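Local coordinates for melanin biosynthesis protein TyrA, putative (Shewanella oneidensis, PDB 2IIZ) that binds heme b and probably acts as a peroxidase of the dye-decolorizing (DyP-type) family, at residues E136-L147 with M246-M257. Sequence-based numbering, arbitrary orientation.
Sequences ERGFRFMDSRDL and MPYGSLKEQGLM. With HEM (protoporphyrin IX containing Fe), chain C; EDO (1,2-ethanediol), chain D.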
loop_
_atom_site.group_PDB
_atom_site.type_symbol
_atom_site.label_atom_id
_atom_site.label_comp_id
_atom_site.label_asym_id
_atom_site.label_seq_id
_atom_site.Cartn_x
_atom_site.Cartn_y
_atom_site.Cartn_z
ATOM N N GLU A 136 1.604 -2.631 8.045
ATOM C CA GLU A 136 2.440 -2.041 6.992
ATOM C C GLU A 136 2.451 -2.980 5.795
ATOM O O GLU A 136 2.229 -4.184 5.950
ATOM C CB GLU A 136 3.876 -1.806 7.480
ATOM C CG GLU A 136 4.020 -0.859 8.684
ATOM C CD GLU A 136 3.712 0.611 8.373
ATOM O OE1 GLU A 136 3.603 0.955 7.180
ATOM O OE2 GLU A 136 3.584 1.417 9.332
ATOM N N ARG A 137 2.713 -2.421 4.612
ATOM C CA ARG A 137 2.783 -3.195 3.370
ATOM C C ARG A 137 4.149 -3.024 2.725
ATOM O O ARG A 137 4.605 -1.899 2.492
ATOM C CB ARG A 137 1.641 -2.789 2.414
ATOM C CG ARG A 137 0.267 -3.015 3.083
ATOM C CD ARG A 137 -0.935 -3.317 2.156
ATOM N NE ARG A 137 -2.065 -3.768 2.985
ATOM C CZ ARG A 137 -3.258 -4.187 2.550
ATOM N NH1 ARG A 137 -3.547 -4.239 1.241
ATOM N NH2 ARG A 137 -4.174 -4.562 3.453
ATOM N N GLY A 138 4.789 -4.158 2.456
ATOM C CA GLY A 138 6.110 -4.212 1.838
ATOM C C GLY A 138 5.992 -4.388 0.335
ATOM O O GLY A 138 4.975 -4.893 -0.185
ATOM N N PHE A 139 7.031 -3.973 -0.376
ATOM C CA PHE A 139 7.060 -4.162 -1.812
ATOM C C PHE A 139 8.487 -4.329 -2.321
ATOM O O PHE A 139 9.396 -3.667 -1.825
ATOM C CB PHE A 139 6.394 -2.988 -2.497
ATOM C CG PHE A 139 7.065 -1.669 -2.238
ATOM C CD1 PHE A 139 6.807 -0.957 -1.077
ATOM C CD2 PHE A 139 7.951 -1.135 -3.163
ATOM C CE1 PHE A 139 7.423 0.269 -0.834
ATOM C CE2 PHE A 139 8.572 0.101 -2.930
ATOM C CZ PHE A 139 8.304 0.798 -1.764
ATOM N N ARG A 140 8.667 -5.218 -3.295
ATOM C CA ARG A 140 9.912 -5.288 -4.054
ATOM C C ARG A 140 10.156 -3.975 -4.789
ATOM O O ARG A 140 9.254 -3.455 -5.436
ATOM C CB ARG A 140 9.866 -6.412 -5.078
ATOM C CG ARG A 140 11.157 -6.557 -5.880
ATOM C CD ARG A 140 11.151 -7.782 -6.783
ATOM N NE ARG A 140 11.255 -9.022 -6.016
ATOM C CZ ARG A 140 11.216 -10.251 -6.537
ATOM N NH1 ARG A 140 11.073 -10.430 -7.843
ATOM N NH2 ARG A 140 11.321 -11.317 -5.744
ATOM N N PHE A 141 11.375 -3.443 -4.686
ATOM C CA PHE A 141 11.720 -2.211 -5.382
ATOM C C PHE A 141 12.744 -2.556 -6.461
ATOM O O PHE A 141 13.846 -3.013 -6.170
ATOM C CB PHE A 141 12.277 -1.171 -4.405
ATOM C CG PHE A 141 12.526 0.179 -5.030
ATOM C CD1 PHE A 141 11.468 0.953 -5.490
ATOM C CD2 PHE A 141 13.821 0.675 -5.160
ATOM C CE1 PHE A 141 11.685 2.179 -6.057
ATOM C CE2 PHE A 141 14.056 1.919 -5.731
ATOM C CZ PHE A 141 12.981 2.673 -6.182
HETATM N N MSE A 142 12.364 -2.334 -7.711
HETATM C CA MSE A 142 13.240 -2.627 -8.864
HETATM C C MSE A 142 13.668 -4.121 -8.847
HETATM O O MSE A 142 12.831 -4.968 -8.564
HETATM C CB MSE A 142 14.421 -1.638 -8.892
HETATM C CG MSE A 142 13.980 -0.172 -8.904
HETATM SE SE MSE A 142 12.657 0.308 -10.307
HETATM C CE MSE A 142 11.174 -0.134 -9.600
ATOM N N ASP A 143 14.939 -4.424 -9.141
ATOM C CA ASP A 143 15.462 -5.801 -9.076
ATOM C C ASP A 143 15.928 -6.136 -7.671
ATOM O O ASP A 143 17.128 -6.265 -7.405
ATOM C CB ASP A 143 16.593 -6.068 -10.105
ATOM C CG ASP A 143 17.552 -4.893 -10.284
ATOM O OD1 ASP A 143 17.169 -3.733 -9.988
ATOM O OD2 ASP A 143 18.697 -5.145 -10.740
ATOM N N SER A 144 14.956 -6.269 -6.772
ATOM C CA SER A 144 15.221 -6.526 -5.355
ATOM C C SER A 144 16.203 -5.538 -4.715
ATOM O O SER A 144 17.181 -5.937 -4.064
ATOM C CB SER A 144 15.699 -7.953 -5.161
ATOM O OG SER A 144 14.802 -8.835 -5.808
ATOM N N ARG A 145 15.927 -4.249 -4.895
ATOM C CA ARG A 145 16.742 -3.211 -4.281
ATOM C C ARG A 145 16.022 -2.584 -3.050
ATOM O O ARG A 145 14.778 -2.549 -2.942
ATOM C CB ARG A 145 17.181 -2.173 -5.341
ATOM C CG ARG A 145 17.535 -2.823 -6.709
ATOM C CD ARG A 145 18.048 -1.864 -7.791
ATOM N NE ARG A 145 19.477 -1.654 -7.615
ATOM C CZ ARG A 145 20.466 -2.103 -8.391
ATOM N NH1 ARG A 145 20.267 -2.828 -9.468
ATOM N NH2 ARG A 145 21.702 -1.806 -8.051
ATOM N N ASP A 146 16.834 -2.110 -2.116
ATOM C CA ASP A 146 16.380 -1.280 -1.015
ATOM C C ASP A 146 16.182 0.076 -1.635
ATOM O O ASP A 146 16.708 0.335 -2.723
ATOM C CB ASP A 146 17.458 -1.236 0.079
ATOM C CG ASP A 146 17.129 -0.267 1.212
ATOM O OD1 ASP A 146 16.373 -0.640 2.129
ATOM O OD2 ASP A 146 17.646 0.872 1.179
ATOM N N LEU A 147 15.431 0.944 -0.976
ATOM C CA LEU A 147 15.132 2.255 -1.566
ATOM C C LEU A 147 16.375 3.145 -1.685
ATOM O O LEU A 147 16.324 4.173 -2.367
ATOM C CB LEU A 147 14.041 2.960 -0.774
ATOM C CG LEU A 147 12.646 2.336 -0.910
ATOM C CD1 LEU A 147 11.810 2.733 0.260
ATOM C CD2 LEU A 147 11.959 2.769 -2.215
HETATM N N MSE A 246 11.958 -6.244 3.333
HETATM C CA MSE A 246 11.441 -5.615 2.118
HETATM C C MSE A 246 11.291 -4.112 2.303
HETATM O O MSE A 246 11.109 -3.664 3.424
HETATM C CB MSE A 246 10.098 -6.208 1.785
HETATM C CG MSE A 246 10.200 -7.698 1.546
HETATM SE SE MSE A 246 8.724 -8.512 0.727
HETATM C CE MSE A 246 8.632 -7.463 -0.910
ATOM N N PRO A 247 11.374 -3.316 1.206
ATOM C CA PRO A 247 11.015 -1.903 1.312
ATOM C C PRO A 247 9.582 -1.773 1.790
ATOM O O PRO A 247 8.813 -2.709 1.603
ATOM C CB PRO A 247 11.117 -1.397 -0.146
ATOM C CG PRO A 247 12.098 -2.318 -0.770
ATOM C CD PRO A 247 11.809 -3.655 -0.156
ATOM N N TYR A 248 9.234 -0.632 2.390
ATOM C CA TYR A 248 7.872 -0.383 2.859
ATOM C C TYR A 248 7.568 1.096 2.901
ATOM O O TYR A 248 8.474 1.943 2.854
ATOM C CB TYR A 248 7.677 -0.919 4.279
ATOM C CG TYR A 248 8.031 0.104 5.323
ATOM C CD1 TYR A 248 9.356 0.270 5.755
ATOM C CD2 TYR A 248 7.058 0.918 5.876
ATOM C CE1 TYR A 248 9.680 1.216 6.714
ATOM C CE2 TYR A 248 7.378 1.861 6.829
ATOM C CZ TYR A 248 8.691 2.005 7.243
ATOM O OH TYR A 248 8.985 2.953 8.192
ATOM N N GLY A 249 6.276 1.399 2.998
ATOM C CA GLY A 249 5.830 2.733 3.378
ATOM C C GLY A 249 5.379 3.603 2.227
ATOM O O GLY A 249 4.841 3.117 1.235
ATOM N N SER A 250 5.613 4.908 2.376
ATOM C CA SER A 250 4.950 5.927 1.576
ATOM C C SER A 250 5.617 7.268 1.831
ATOM O O SER A 250 6.634 7.330 2.512
ATOM C CB SER A 250 3.501 6.031 2.008
ATOM O OG SER A 250 3.409 6.876 3.142
ATOM N N LEU A 251 5.048 8.342 1.297
ATOM C CA LEU A 251 5.707 9.645 1.385
ATOM C C LEU A 251 5.909 10.060 2.836
ATOM O O LEU A 251 7.016 10.413 3.203
ATOM C CB LEU A 251 4.952 10.748 0.611
ATOM C CG LEU A 251 4.909 10.709 -0.932
ATOM C CD1 LEU A 251 4.239 11.954 -1.487
ATOM C CD2 LEU A 251 6.291 10.578 -1.544
ATOM N N LYS A 252 4.855 10.018 3.655
ATOM C CA LYS A 252 4.971 10.308 5.107
ATOM C C LYS A 252 6.190 9.630 5.760
ATOM O O LYS A 252 6.946 10.261 6.514
ATOM C CB LYS A 252 3.706 9.854 5.852
ATOM C CG LYS A 252 2.505 10.807 5.704
ATOM N N GLU A 253 6.377 8.349 5.461
ATOM C CA GLU A 253 7.480 7.571 6.053
ATOM C C GLU A 253 7.745 6.320 5.217
ATOM O O GLU A 253 6.806 5.637 4.770
ATOM C CB GLU A 253 7.098 7.215 7.504
ATOM C CG GLU A 253 7.954 6.193 8.246
ATOM C CD GLU A 253 7.263 5.711 9.532
ATOM O OE1 GLU A 253 7.048 6.532 10.442
ATOM O OE2 GLU A 253 6.935 4.512 9.635
ATOM N N GLN A 254 9.029 6.027 5.004
ATOM C CA GLN A 254 9.434 4.942 4.130
ATOM C C GLN A 254 10.858 4.458 4.383
ATOM O O GLN A 254 11.766 5.239 4.685
ATOM C CB GLN A 254 9.318 5.382 2.684
ATOM C CG GLN A 254 10.345 6.413 2.228
ATOM C CD GLN A 254 9.994 6.932 0.852
ATOM O OE1 GLN A 254 10.109 6.220 -0.122
ATOM N NE2 GLN A 254 9.564 8.167 0.776
ATOM N N GLY A 255 11.057 3.163 4.256
ATOM C CA GLY A 255 12.384 2.603 4.472
ATOM C C GLY A 255 12.351 1.114 4.256
ATOM O O GLY A 255 11.729 0.663 3.315
ATOM N N LEU A 256 13.035 0.393 5.146
ATOM C CA LEU A 256 13.163 -1.042 5.112
ATOM C C LEU A 256 12.472 -1.667 6.309
ATOM O O LEU A 256 12.659 -1.239 7.460
ATOM C CB LEU A 256 14.647 -1.468 5.163
ATOM C CG LEU A 256 14.895 -2.949 4.874
ATOM C CD1 LEU A 256 14.658 -3.202 3.419
ATOM C CD2 LEU A 256 16.289 -3.434 5.256
HETATM N N MSE A 257 11.676 -2.695 6.037
HETATM C CA MSE A 257 11.133 -3.505 7.094
HETATM C C MSE A 257 12.109 -4.625 7.269
HETATM O O MSE A 257 12.032 -5.663 6.582
HETATM C CB MSE A 257 9.769 -4.046 6.750
HETATM C CG MSE A 257 9.093 -4.798 7.915
HETATM SE SE MSE A 257 8.693 -3.728 9.461
HETATM C CE MSE A 257 7.494 -2.518 8.682
HETATM C CHA HEM C . 23.984 -7.075 3.699
HETATM C CHB HEM C . 21.073 -3.251 3.382
HETATM C CHC HEM C . 20.009 -3.588 8.033
HETATM C CHD HEM C . 22.450 -7.710 8.259
HETATM C C1A HEM C . 23.312 -5.985 3.213
HETATM C C2A HEM C . 23.426 -5.462 1.868
HETATM C C3A HEM C . 22.607 -4.397 1.799
HETATM C C4A HEM C . 21.968 -4.234 3.077
HETATM C CMA HEM C . 22.361 -3.478 0.591
HETATM C CAA HEM C . 24.328 -6.045 0.753
HETATM C CBA HEM C . 23.586 -7.097 -0.097
HETATM C CGA HEM C . 23.497 -8.421 0.628
HETATM O O1A HEM C . 22.385 -8.795 1.108
HETATM O O2A HEM C . 24.537 -9.126 0.734
HETATM C C1B HEM C . 20.554 -3.009 4.615
HETATM C C2B HEM C . 19.672 -1.907 4.936
HETATM C C3B HEM C . 19.376 -2.003 6.237
HETATM C C4B HEM C . 20.061 -3.164 6.751
HETATM C CMB HEM C . 19.210 -0.858 3.899
HETATM C CAB HEM C . 18.486 -1.108 7.114
HETATM C CBB HEM C . 18.419 0.199 6.906
HETATM C C1C HEM C . 20.603 -4.722 8.490
HETATM C C2C HEM C . 20.561 -5.158 9.861
HETATM C C3C HEM C . 21.240 -6.306 9.935
HETATM C C4C HEM C . 21.716 -6.614 8.600
HETATM C CMC HEM C . 19.843 -4.369 10.968
HETATM C CAC HEM C . 21.505 -7.192 11.167
HETATM C CBC HEM C . 21.092 -6.909 12.410
HETATM C C1D HEM C . 23.066 -7.937 7.059
HETATM C C2D HEM C . 23.830 -9.117 6.750
HETATM C C3D HEM C . 24.311 -8.919 5.325
HETATM C C4D HEM C . 23.785 -7.640 4.925
HETATM C CMD HEM C . 24.102 -10.316 7.684
HETATM C CAD HEM C . 25.178 -9.860 4.472
HETATM C CBD HEM C . 26.619 -9.391 4.588
HETATM C CGD HEM C . 27.599 -10.403 4.041
HETATM O O1D HEM C . 28.152 -10.154 2.926
HETATM O O2D HEM C . 27.818 -11.440 4.721
HETATM N NA HEM C . 22.415 -5.216 3.933
HETATM N NB HEM C . 20.773 -3.766 5.745
HETATM N NC HEM C . 21.309 -5.625 7.731
HETATM N ND HEM C . 23.058 -7.091 5.966
HETATM FE FE HEM C . 22.041 -5.289 5.879
HETATM C C1 EDO D . 8.549 -12.882 -8.344
HETATM O O1 EDO D . 9.812 -13.482 -8.075
HETATM C C2 EDO D . 8.187 -13.095 -9.809
HETATM O O2 EDO D . 6.783 -12.874 -10.006
HETATM O O HOH W 1 4.093 0.436 0.668
HETATM O O HOH W 2 14.018 0.162 1.259
#
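Pro247 packs its ring against Phe139, where strand 130-139 of the N-terminal half meets the hairpin of strands 238-249 and 254-262 in the C-terminal half. Each half has the ferredoxin-like alpha/beta fold of DyP-type peroxidases. Segments 136-139 and 246-249 are joined by a single beta bridge, Gly138 with Tyr248; their directions differ by 136°. Phe139 N donates to Pro247 O at 2.9 Å. Phe139 CG lies between its own backbone N and carbonyl carbon (chi1 61°), which turns the ring back over the proline. Pro247 CB then makes a CH-pi contact over one ring face, 4.0 Å from the centroid. Phe141 CB touches Pro247 CG, and Leu147 CG approaches Pro247 CB. His116 of the second subunit also meets the Phe139 ring. Glu136, bent at chi2 (-70°), lays its CG against Met257 CE and brings OE1 to 3.7 Å from Tyr248 CD2. Its carboxylate is steeply inclined to that ring. Tyr248 OH donates to Glu253 OE2, which is also salt-bridged to Lys185. At the heme end, Asp146 and Leu256 line the pocket. Asp146 OD2 is hydrogen-bonded to Thr148 OG1. Asp146 OD1 is hydrogen-bonded to His188 and lies 3.3 Å from Leu256 CD1. A water accepts from Leu147 N at 2.8 Å and donates weakly to Asp146 OD1 and Gly255 O. Leu256 CD2 reaches the porphyrin, 3.5 Å from HEM C3B.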